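Local coordinates for molybdenum ABC transporter, periplasmic molybdenum-binding protein (PDB 4RXL) that binds tungstate, and probably molybdate, in the periplasm as the likely solute-binding component of an ABC transporter, at residues S12-T15 against N16-N19; F56-N60 against E61-N65; G127-A130 against K131-L134; E210-A213 against Y214-D218. All blocks are in the same frame, centred on the assembly; numbering follows the deposited sequence.

Contact 1: residues S12-T15 against N16-N19. With WO4 (tungstate(VI)ion), chain B.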
loop_
_atom_site.group_PDB
_atom_site.type_symbol
_atom_site.label_atom_id
_atom_site.label_comp_id
_atom_site.label_asym_id
_atom_site.label_seq_id
_atom_site.Cartn_x
_atom_site.Cartn_y
_atom_site.Cartn_z
ATOM N N SER A 12 1.596 -1.682 4.941
ATOM C CA SER A 12 2.859 -1.017 4.978
ATOM C C SER A 12 2.872 0.349 4.306
ATOM O O SER A 12 3.577 1.238 4.768
ATOM C CB SER A 12 3.928 -1.880 4.347
ATOM O OG SER A 12 4.078 -3.088 5.101
ATOM N N SER A 13 2.116 0.549 3.226
ATOM C CA SER A 13 2.126 1.849 2.560
ATOM C C SER A 13 1.528 2.945 3.465
ATOM O O SER A 13 1.669 4.123 3.169
ATOM C CB SER A 13 1.358 1.810 1.209
ATOM O OG SER A 13 0.034 1.336 1.372
ATOM N N MET A 14 0.803 2.545 4.509
ATOM C CA MET A 14 0.238 3.486 5.488
ATOM C C MET A 14 1.163 3.867 6.659
ATOM O O MET A 14 0.787 4.698 7.527
ATOM C CB MET A 14 -1.098 2.929 6.011
ATOM C CG MET A 14 -2.292 3.316 5.129
ATOM S SD MET A 14 -2.916 5.041 5.416
ATOM C CE MET A 14 -4.154 5.203 4.109
ATOM N N THR A 15 2.392 3.351 6.643
ATOM C CA THR A 15 3.295 3.452 7.782
ATOM C C THR A 15 3.429 4.904 8.239
ATOM O O THR A 15 3.167 5.227 9.401
ATOM C CB THR A 15 4.680 2.895 7.461
ATOM O OG1 THR A 15 4.563 1.492 7.247
ATOM C CG2 THR A 15 5.655 3.148 8.587
ATOM N N ASN A 16 3.834 5.781 7.331
ATOM C CA ASN A 16 4.158 7.127 7.721
ATOM C C ASN A 16 2.949 7.943 8.078
ATOM O O ASN A 16 2.967 8.643 9.068
ATOM C CB ASN A 16 5.018 7.844 6.686
ATOM C CG ASN A 16 6.296 7.094 6.440
ATOM O OD1 ASN A 16 6.314 6.124 5.700
ATOM N ND2 ASN A 16 7.351 7.517 7.078
ATOM N N ALA A 17 1.882 7.803 7.313
ATOM C CA ALA A 17 0.661 8.542 7.552
ATOM C C ALA A 17 0.029 8.135 8.869
ATOM O O ALA A 17 -0.411 9.021 9.605
ATOM C CB ALA A 17 -0.332 8.325 6.401
ATOM N N VAL A 18 0.009 6.836 9.167
ATOM C CA VAL A 18 -0.570 6.404 10.452
ATOM C C VAL A 18 0.328 6.879 11.598
ATOM O O VAL A 18 -0.156 7.303 12.648
ATOM C CB VAL A 18 -0.847 4.908 10.516
ATOM C CG1 VAL A 18 -1.318 4.480 11.917
ATOM C CG2 VAL A 18 -1.900 4.585 9.483
ATOM N N ASN A 19 1.636 6.850 11.413
ATOM C CA ASN A 19 2.489 7.369 12.460
ATOM C C ASN A 19 2.167 8.862 12.755
ATOM O O ASN A 19 2.063 9.280 13.893
ATOM C CB ASN A 19 3.967 7.204 12.104
ATOM C CG ASN A 19 4.453 5.755 12.230
ATOM O OD1 ASN A 19 3.821 4.899 12.865
ATOM N ND2 ASN A 19 5.579 5.491 11.615
HETATM W W WO4 B . 0.745 -3.040 0.936
HETATM O O1 WO4 B . 2.612 -3.727 1.236
HETATM O O2 WO4 B . 0.106 -3.075 -1.006
HETATM O O3 WO4 B . -0.564 -4.160 2.060
HETATM O O4 WO4 B . 0.633 -1.066 1.530
HETATM O O HOH W 1 2.328 6.473 4.690
#

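Contact 2: residues F56-N60 against E61-N65. With WO4 (tungstate(VI)ion), chain B.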
loop_
_atom_site.group_PDB
_atom_site.type_symbol
_atom_site.label_atom_id
_atom_site.label_comp_id
_atom_site.label_asym_id
_atom_site.label_seq_id
_atom_site.Cartn_x
_atom_site.Cartn_y
_atom_site.Cartn_z
ATOM N N PHE A 56 -8.118 -2.308 11.452
ATOM C CA PHE A 56 -7.356 -2.783 10.295
ATOM C C PHE A 56 -7.487 -1.855 9.109
ATOM O O PHE A 56 -8.570 -1.530 8.699
ATOM C CB PHE A 56 -7.850 -4.183 9.910
ATOM C CG PHE A 56 -7.185 -4.781 8.663
ATOM C CD1 PHE A 56 -5.811 -4.771 8.460
ATOM C CD2 PHE A 56 -7.964 -5.391 7.708
ATOM C CE1 PHE A 56 -5.260 -5.380 7.330
ATOM C CE2 PHE A 56 -7.411 -5.959 6.575
ATOM C CZ PHE A 56 -6.062 -5.976 6.400
ATOM N N ILE A 57 -6.377 -1.402 8.562
ATOM C CA ILE A 57 -6.379 -0.605 7.336
ATOM C C ILE A 57 -5.709 -1.433 6.259
ATOM O O ILE A 57 -4.532 -1.765 6.348
ATOM C CB ILE A 57 -5.615 0.729 7.514
ATOM C CG1 ILE A 57 -6.308 1.580 8.595
ATOM C CG2 ILE A 57 -5.472 1.492 6.190
ATOM C CD1 ILE A 57 -5.507 2.813 8.995
ATOM N N SER A 58 -6.454 -1.759 5.226
ATOM C CA SER A 58 -5.932 -2.525 4.083
ATOM C C SER A 58 -5.618 -1.630 2.902
ATOM O O SER A 58 -6.215 -0.573 2.747
ATOM C CB SER A 58 -7.007 -3.521 3.686
ATOM O OG SER A 58 -6.588 -4.331 2.610
ATOM N N ALA A 59 -4.696 -2.058 2.032
ATOM C CA ALA A 59 -4.405 -1.351 0.792
ATOM C C ALA A 59 -5.266 -1.813 -0.384
ATOM O O ALA A 59 -5.083 -1.333 -1.522
ATOM C CB ALA A 59 -2.938 -1.447 0.476
ATOM N N ASN A 60 -6.192 -2.742 -0.119
ATOM C CA ASN A 60 -7.294 -3.005 -1.053
ATOM C C ASN A 60 -8.611 -3.330 -0.354
ATOM O O ASN A 60 -8.626 -3.584 0.841
ATOM C CB ASN A 60 -6.915 -4.080 -2.080
ATOM C CG ASN A 60 -6.775 -5.466 -1.499
ATOM O OD1 ASN A 60 -7.152 -5.737 -0.359
ATOM N ND2 ASN A 60 -6.206 -6.376 -2.317
ATOM N N GLU A 61 -9.713 -3.318 -1.089
ATOM C CA GLU A 61 -11.010 -3.605 -0.487
ATOM C C GLU A 61 -11.130 -5.075 -0.118
ATOM O O GLU A 61 -11.745 -5.429 0.889
ATOM C CB GLU A 61 -12.135 -3.145 -1.430
ATOM C CG GLU A 61 -12.185 -1.609 -1.504
ATOM C CD GLU A 61 -13.031 -1.042 -2.632
ATOM O OE1 GLU A 61 -12.969 -1.575 -3.760
ATOM O OE2 GLU A 61 -13.730 -0.031 -2.397
ATOM N N GLU A 62 -10.487 -5.921 -0.911
ATOM C CA GLU A 62 -10.621 -7.365 -0.808
ATOM C C GLU A 62 -10.202 -7.872 0.568
ATOM O O GLU A 62 -10.934 -8.653 1.174
ATOM C CB GLU A 62 -9.816 -8.051 -1.927
ATOM C CG GLU A 62 -10.473 -7.952 -3.318
ATOM C CD GLU A 62 -10.576 -6.535 -3.920
ATOM O OE1 GLU A 62 -9.663 -5.684 -3.680
ATOM O OE2 GLU A 62 -11.571 -6.283 -4.666
ATOM N N TRP A 63 -9.055 -7.444 1.082
ATOM C CA TRP A 63 -8.614 -8.006 2.356
ATOM C C TRP A 63 -9.468 -7.566 3.531
ATOM O O TRP A 63 -9.543 -8.293 4.517
ATOM C CB TRP A 63 -7.132 -7.769 2.630
ATOM C CG TRP A 63 -6.319 -8.705 1.756
ATOM C CD1 TRP A 63 -5.513 -8.374 0.692
ATOM C CD2 TRP A 63 -6.283 -10.123 1.863
ATOM N NE1 TRP A 63 -4.967 -9.514 0.132
ATOM C CE2 TRP A 63 -5.433 -10.601 0.833
ATOM C CE3 TRP A 63 -6.879 -11.041 2.734
ATOM C CZ2 TRP A 63 -5.167 -11.933 0.669
ATOM C CZ3 TRP A 63 -6.626 -12.365 2.557
ATOM C CH2 TRP A 63 -5.765 -12.806 1.531
ATOM N N ALA A 64 -10.132 -6.407 3.435
ATOM C CA ALA A 64 -11.031 -6.008 4.507
ATOM C C ALA A 64 -12.322 -6.795 4.383
ATOM O O ALA A 64 -12.882 -7.248 5.384
ATOM C CB ALA A 64 -11.285 -4.511 4.475
ATOM N N ASN A 65 -12.785 -7.003 3.151
ATOM C CA ASN A 65 -13.985 -7.809 2.928
ATOM C C ASN A 65 -13.800 -9.306 3.283
ATOM O O ASN A 65 -14.747 -9.981 3.681
ATOM C CB ASN A 65 -14.477 -7.661 1.492
ATOM C CG ASN A 65 -15.841 -8.281 1.278
ATOM O OD1 ASN A 65 -16.844 -7.849 1.851
ATOM N ND2 ASN A 65 -15.879 -9.312 0.456
HETATM W W WO4 B . 0.745 -3.040 0.936
HETATM O O1 WO4 B . 2.612 -3.727 1.236
HETATM O O2 WO4 B . 0.106 -3.075 -1.006
HETATM O O3 WO4 B . -0.564 -4.160 2.060
HETATM O O4 WO4 B . 0.633 -1.066 1.530
#

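Contact 3: residues G127-A130 against K131-L134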
loop_
_atom_site.group_PDB
_atom_site.type_symbol
_atom_site.label_atom_id
_atom_site.label_comp_id
_atom_site.label_asym_id
_atom_site.label_seq_id
_atom_site.Cartn_x
_atom_site.Cartn_y
_atom_site.Cartn_z
ATOM N N GLY A 127 1.433 -5.794 -5.048
ATOM C CA GLY A 127 1.763 -6.821 -6.054
ATOM C C GLY A 127 0.597 -7.141 -6.989
ATOM O O GLY A 127 0.807 -7.344 -8.187
ATOM N N MET A 128 -0.608 -7.272 -6.437
ATOM C CA MET A 128 -1.805 -7.530 -7.242
ATOM C C MET A 128 -2.057 -6.392 -8.238
ATOM O O MET A 128 -2.333 -6.654 -9.433
ATOM C CB MET A 128 -3.039 -7.722 -6.371
ATOM C CG MET A 128 -2.993 -8.935 -5.437
ATOM S SD MET A 128 -4.303 -9.037 -4.145
ATOM C CE MET A 128 -5.779 -9.073 -5.142
ATOM N N TYR A 129 -1.932 -5.145 -7.769
ATOM C CA TYR A 129 -2.107 -3.997 -8.672
ATOM C C TYR A 129 -0.994 -3.964 -9.717
ATOM O O TYR A 129 -1.260 -3.676 -10.866
ATOM C CB TYR A 129 -2.082 -2.674 -7.905
ATOM C CG TYR A 129 -3.172 -2.449 -6.874
ATOM C CD1 TYR A 129 -4.531 -2.447 -7.206
ATOM C CD2 TYR A 129 -2.826 -2.132 -5.569
ATOM C CE1 TYR A 129 -5.508 -2.172 -6.246
ATOM C CE2 TYR A 129 -3.793 -1.868 -4.603
ATOM C CZ TYR A 129 -5.131 -1.916 -4.939
ATOM O OH TYR A 129 -6.067 -1.628 -3.950
ATOM N N ALA A 130 0.233 -4.249 -9.321
ATOM C CA ALA A 130 1.339 -4.381 -10.287
ATOM C C ALA A 130 1.081 -5.403 -11.378
ATOM O O ALA A 130 1.269 -5.131 -12.587
ATOM C CB ALA A 130 2.631 -4.694 -9.568
ATOM N N LYS A 131 0.627 -6.582 -10.981
ATOM C CA LYS A 131 0.354 -7.625 -11.946
ATOM C C LYS A 131 -0.735 -7.196 -12.915
ATOM O O LYS A 131 -0.586 -7.393 -14.128
ATOM C CB LYS A 131 -0.053 -8.904 -11.230
ATOM C CG LYS A 131 -0.259 -10.054 -12.192
ATOM C CD LYS A 131 -0.589 -11.346 -11.475
ATOM C CE LYS A 131 -1.064 -12.373 -12.467
ATOM N NZ LYS A 131 -1.283 -13.682 -11.810
ATOM N N GLN A 132 -1.806 -6.596 -12.389
ATOM C CA GLN A 132 -2.882 -6.034 -13.244
ATOM C C GLN A 132 -2.319 -5.068 -14.284
ATOM O O GLN A 132 -2.645 -5.167 -15.473
ATOM C CB GLN A 132 -3.949 -5.345 -12.407
ATOM C CG GLN A 132 -4.828 -6.264 -11.562
ATOM C CD GLN A 132 -5.730 -5.536 -10.550
ATOM O OE1 GLN A 132 -5.725 -4.317 -10.421
ATOM N NE2 GLN A 132 -6.490 -6.306 -9.801
ATOM N N ALA A 133 -1.504 -4.120 -13.826
ATOM C CA ALA A 133 -0.936 -3.112 -14.720
ATOM C C ALA A 133 -0.019 -3.707 -15.789
ATOM O O ALA A 133 -0.045 -3.266 -16.928
ATOM C CB ALA A 133 -0.195 -2.053 -13.925
ATOM N N LEU A 134 0.781 -4.707 -15.430
ATOM C CA LEU A 134 1.643 -5.361 -16.396
ATOM C C LEU A 134 0.861 -6.221 -17.382
ATOM O O LEU A 134 1.204 -6.261 -18.568
ATOM C CB LEU A 134 2.695 -6.205 -15.684
ATOM C CG LEU A 134 3.690 -5.389 -14.868
ATOM C CD1 LEU A 134 4.558 -6.311 -14.030
ATOM C CD2 LEU A 134 4.530 -4.474 -15.738
#

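Contact 4: residues E210-A213 against Y214-D218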
loop_
_atom_site.group_PDB
_atom_site.type_symbol
_atom_site.label_atom_id
_atom_site.label_comp_id
_atom_site.label_asym_id
_atom_site.label_seq_id
_atom_site.Cartn_x
_atom_site.Cartn_y
_atom_site.Cartn_z
ATOM N N GLU A 210 -13.983 6.169 18.635
ATOM C CA GLU A 210 -13.418 7.529 18.663
ATOM C C GLU A 210 -12.209 7.662 17.721
ATOM O O GLU A 210 -12.043 8.683 17.062
ATOM C CB GLU A 210 -13.035 7.932 20.079
ATOM C CG GLU A 210 -14.245 8.046 21.000
ATOM C CD GLU A 210 -13.887 8.291 22.451
ATOM O OE1 GLU A 210 -14.746 8.004 23.318
ATOM O OE2 GLU A 210 -12.762 8.768 22.724
ATOM N N TRP A 211 -11.380 6.634 17.645
ATOM C CA TRP A 211 -10.294 6.632 16.658
ATOM C C TRP A 211 -10.816 6.737 15.231
ATOM O O TRP A 211 -10.308 7.519 14.414
ATOM C CB TRP A 211 -9.422 5.372 16.775
ATOM C CG TRP A 211 -8.041 5.683 17.172
ATOM C CD1 TRP A 211 -7.491 5.605 18.427
ATOM C CD2 TRP A 211 -7.014 6.171 16.313
ATOM N NE1 TRP A 211 -6.171 6.005 18.391
ATOM C CE2 TRP A 211 -5.859 6.361 17.104
ATOM C CE3 TRP A 211 -6.957 6.468 14.955
ATOM C CZ2 TRP A 211 -4.668 6.830 16.567
ATOM C CZ3 TRP A 211 -5.772 6.928 14.428
ATOM C CH2 TRP A 211 -4.652 7.112 15.225
ATOM N N VAL A 212 -11.818 5.919 14.936
ATOM C CA VAL A 212 -12.432 5.879 13.605
ATOM C C VAL A 212 -13.018 7.262 13.255
ATOM O O VAL A 212 -12.817 7.767 12.139
ATOM C CB VAL A 212 -13.480 4.741 13.546
ATOM C CG1 VAL A 212 -14.370 4.860 12.313
ATOM C CG2 VAL A 212 -12.766 3.390 13.582
ATOM N N ALA A 213 -13.707 7.883 14.215
ATOM C CA ALA A 213 -14.275 9.226 14.025
ATOM C C ALA A 213 -13.179 10.235 13.667
ATOM O O ALA A 213 -13.353 11.050 12.756
ATOM C CB ALA A 213 -15.044 9.681 15.263
ATOM N N TYR A 214 -12.039 10.150 14.355
ATOM C CA TYR A 214 -10.912 11.025 14.061
ATOM C C TYR A 214 -10.341 10.733 12.666
ATOM O O TYR A 214 -10.090 11.675 11.896
ATOM C CB TYR A 214 -9.816 10.927 15.142
ATOM C CG TYR A 214 -8.505 11.553 14.710
ATOM C CD1 TYR A 214 -8.319 12.936 14.718
ATOM C CD2 TYR A 214 -7.476 10.762 14.221
ATOM C CE1 TYR A 214 -7.125 13.499 14.291
ATOM C CE2 TYR A 214 -6.288 11.315 13.800
ATOM C CZ TYR A 214 -6.117 12.667 13.829
ATOM O OH TYR A 214 -4.929 13.194 13.385
ATOM N N LEU A 215 -10.181 9.460 12.319
ATOM C CA LEU A 215 -9.581 9.098 10.999
ATOM C C LEU A 215 -10.425 9.564 9.810
ATOM O O LEU A 215 -9.898 9.791 8.724
ATOM C CB LEU A 215 -9.308 7.588 10.895
ATOM C CG LEU A 215 -8.151 7.119 11.783
ATOM C CD1 LEU A 215 -8.137 5.603 11.864
ATOM C CD2 LEU A 215 -6.808 7.674 11.297
ATOM N N ARG A 216 -11.730 9.666 10.023
ATOM C CA ARG A 216 -12.671 10.126 9.001
ATOM C C ARG A 216 -12.835 11.652 9.016
ATOM O O ARG A 216 -13.483 12.215 8.137
ATOM C CB ARG A 216 -14.042 9.451 9.207
ATOM C CG ARG A 216 -14.027 7.934 9.026
ATOM C CD ARG A 216 -15.211 7.253 9.704
ATOM N NE ARG A 216 -16.470 7.422 8.978
ATOM C CZ ARG A 216 -17.621 6.852 9.333
ATOM N NH1 ARG A 216 -17.684 6.069 10.402
ATOM N NH2 ARG A 216 -18.712 7.061 8.612
ATOM N N SER A 217 -12.249 12.322 10.015
ATOM C CA SER A 217 -12.381 13.775 10.167
ATOM C C SER A 217 -11.483 14.573 9.230
ATOM O O SER A 217 -10.481 14.073 8.725
ATOM C CB SER A 217 -12.050 14.206 11.600
ATOM O OG SER A 217 -10.646 14.146 11.838
ATOM N N ASP A 218 -11.840 15.836 9.037
ATOM C CA ASP A 218 -11.079 16.744 8.164
ATOM C C ASP A 218 -9.604 16.821 8.565
ATOM O O ASP A 218 -8.739 16.827 7.704
ATOM C CB ASP A 218 -11.708 18.159 8.184
ATOM C CG ASP A 218 -11.069 19.123 7.171
ATOM O OD1 ASP A 218 -10.576 18.667 6.113
ATOM O OD2 ASP A 218 -11.076 20.344 7.439
#

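Contact 1: residues S12-T15 against N16-N19
Met14 and Thr15 meet Val18 and Asn19 in a local, i to i+4 contact at the start of helix 15-28, where the short 3-10 turn that follows strand 6-11 winds into the first helix of a periplasmic-binding-protein fold. Here the 3-10 turn ahead of the helix reaches tungstate through Ser13. Two backbone bonds carry the turn: Val18 N to Met14 O at 2.8 Å, nearly straight at 167°, and Asn19 N to Thr15 O at 3.0 Å.

The side chains follow the same spacing. CG2 of Val18 lies 3.9 Å from CB of Met14, while the bent Met14 chain brings SD to 4.3 Å from Ala17 CB, and its side chain also touches Phe229. Thr15 and Asn19 run side by side: the Thr15 methyl CG2, placed anti to the backbone N, comes within 3.8 Å of Asn19 ND2, and Tyr37 on the adjacent strand bonds to Asn19 OD1. Asn16 leaves the preceding turn at its CB, and its OD1 is bonded by Arg154.

A water bridges Ser13 O and Ala17 N, tying the 3-10 turn to the helix proper. Ser12 O is gripped twice by Thr15, through its backbone N and, at 2.7 Å, through OG1, which fixes the hydroxyl's rotation. At the ligand, Ser13 gives both its backbone N-H and its hydroxyl to one oxygen of the anion: N is 2.8 Å from tungstate O4, and OG, also bonded to Tyr197, is a very short 2.5 Å from that same O4.

Contact 2: residues F56-N60 against E61-N65
Asn60 and Trp63 form the polar heart of this local contact, an N-cap where the chain leaves strand 55-57 and enters helix 61-69 beside the tungstate pocket. The capping bond runs from Trp63 N to Asn60 OD1, 2.9 Å long and nearly straight at 167°, although the donor is tilted well out of the amide plane. A chi1 of 69° sets CG between the backbone N and the carbonyl carbon, which brings OD1 within reach of Trp63 N. A second bond steadies the cap residue itself: Ser58 OG donates to Asn60 O at 2.8 Å, on a lone pair in the carbonyl plane. The indole NE1 makes a further hydrogen bond, to Ala123 O.

Van der Waals contacts surround this polar pair. The Asn60 amide lies within 19° of parallel to the indole, and its OD1 is 3.3 Å from Trp63 CD1. The Glu62 carboxylate stands almost perpendicular to the same amide, with OE1 3.6 Å from Asn60 CB. Deeper in, CE2 at the rim of the Phe56 ring approaches Trp63 O at 3.8 Å, and Ser58 OG packs on Trp63 CB.

The chemistry implies a chain of support: Ser58 holds the Asn60 backbone, and Asn60 OD1 satisfies a first-turn N-H that has no helical carbonyl before it. This probably helps to place the neighbouring Ala59, whose CB lines the anion site.

Contact 3: residues G127-A130 against K131-L134
Tyr129 and Gln132 run side by side along helix 125-137, the principal side-chain meeting in a local contact made chiefly by the helix backbone. The tightly packed part is the ladder of i to i+4 bonds, of which Lys131 N to Gly127 O and Leu134 N to Ala130 O are both 2.9 Å. Leu134 folds over the second of these, its CG 3.3 Å from Ala130 O, and its branches face Ile169, Trp140 and Leu143. Gln132 lies in the same way over the Gln132 N to Met128 O bond, with CG 3.3 Å from Met128 O.

The side-chain pairing is looser. Gln132 OE1 comes to the edge of the Tyr129 ring, 3.9 Å from CD1, with amide and ring planes 79° apart; OE1 accepts its hydrogen bond from Gln193 N. On the partly exposed side, Lys131 has CG anti to its own N (chi1 -176°) and stretches out fully, leaving the preceding turn beyond its CB.

Apolar groups thus seat the helix against strand 168-171 and helix 140-143, while the Tyr129 hydroxyl, near Tyr171 and the tungstate, bonds to Ala59 O. Because this bond joins the two lobes, it is consistent with a closed, ligand-bound form.

Contact 4: residues E210-A213 against Y214-D218
The last turn of helix 206-215 is closed by i to i+4 backbone bonds, from Tyr214 N to Glu210 O at 3.1 Å and from Leu215 N to Trp211 O at 2.9 Å, with Arg216 N to Val212 O more bent at 144°. This local contact belongs to one lobe of the periplasmic-binding-protein fold, away from the anion site, where the helix packs against helix 15-28 and the sheet strands 55-57 and 195-201.

Trp211 meets two side chains, Tyr214 and Leu215. Tyr214 makes a T-shaped stack with it, presenting its edge to the face of the six-membered ring, with centroids 5.9 Å apart and planes at 90°. Leu215 instead sits at the indole rim, where its CG and CD2 lie near the ring plane and CD2 is 3.4 Å from Trp211 CZ3. Both aromatic residues also meet Tyr25 of helix 15-28, and the Tyr214 hydroxyl is bonded to Asp24.

On another side of the turn, in the conformer of Arg216 modelled here, one of two, CD lies 3.6 Å from Val212 CG1. Beyond Arg216 the chain turns into the next helix, 218-226, with Ser217 as N-cap residue. Ser217 also reaches back: with chi1 at 74°, its OG donates in the carbonyl plane to a lone pair of Tyr214 O, at 2.5 Å, and its backbone N bonds to that same oxygen.

Contacts 1 and 2 touch the tungstate from one lobe and contact 3 lies near it on the other, while contact 4 lies in the lobe of contacts 1 and 2, away from the anion. Contacts 1 and 2, with centres 15 Å apart, are joined where Met14 CG packs on Ile57 CG2 at 3.8 Å. Contact 3 answers from the other lobe, where Met128 SD packs 3.7 Å from Asn60 ND2 of contact 2. Ser40, Ala126, Val153 and Tyr171 complete the hydrogen bonding of the oxyanion. Contact 4 comes to about 5 Å of contacts 1 and 2 at nearest atoms, but stays about 17 Å from contact 3.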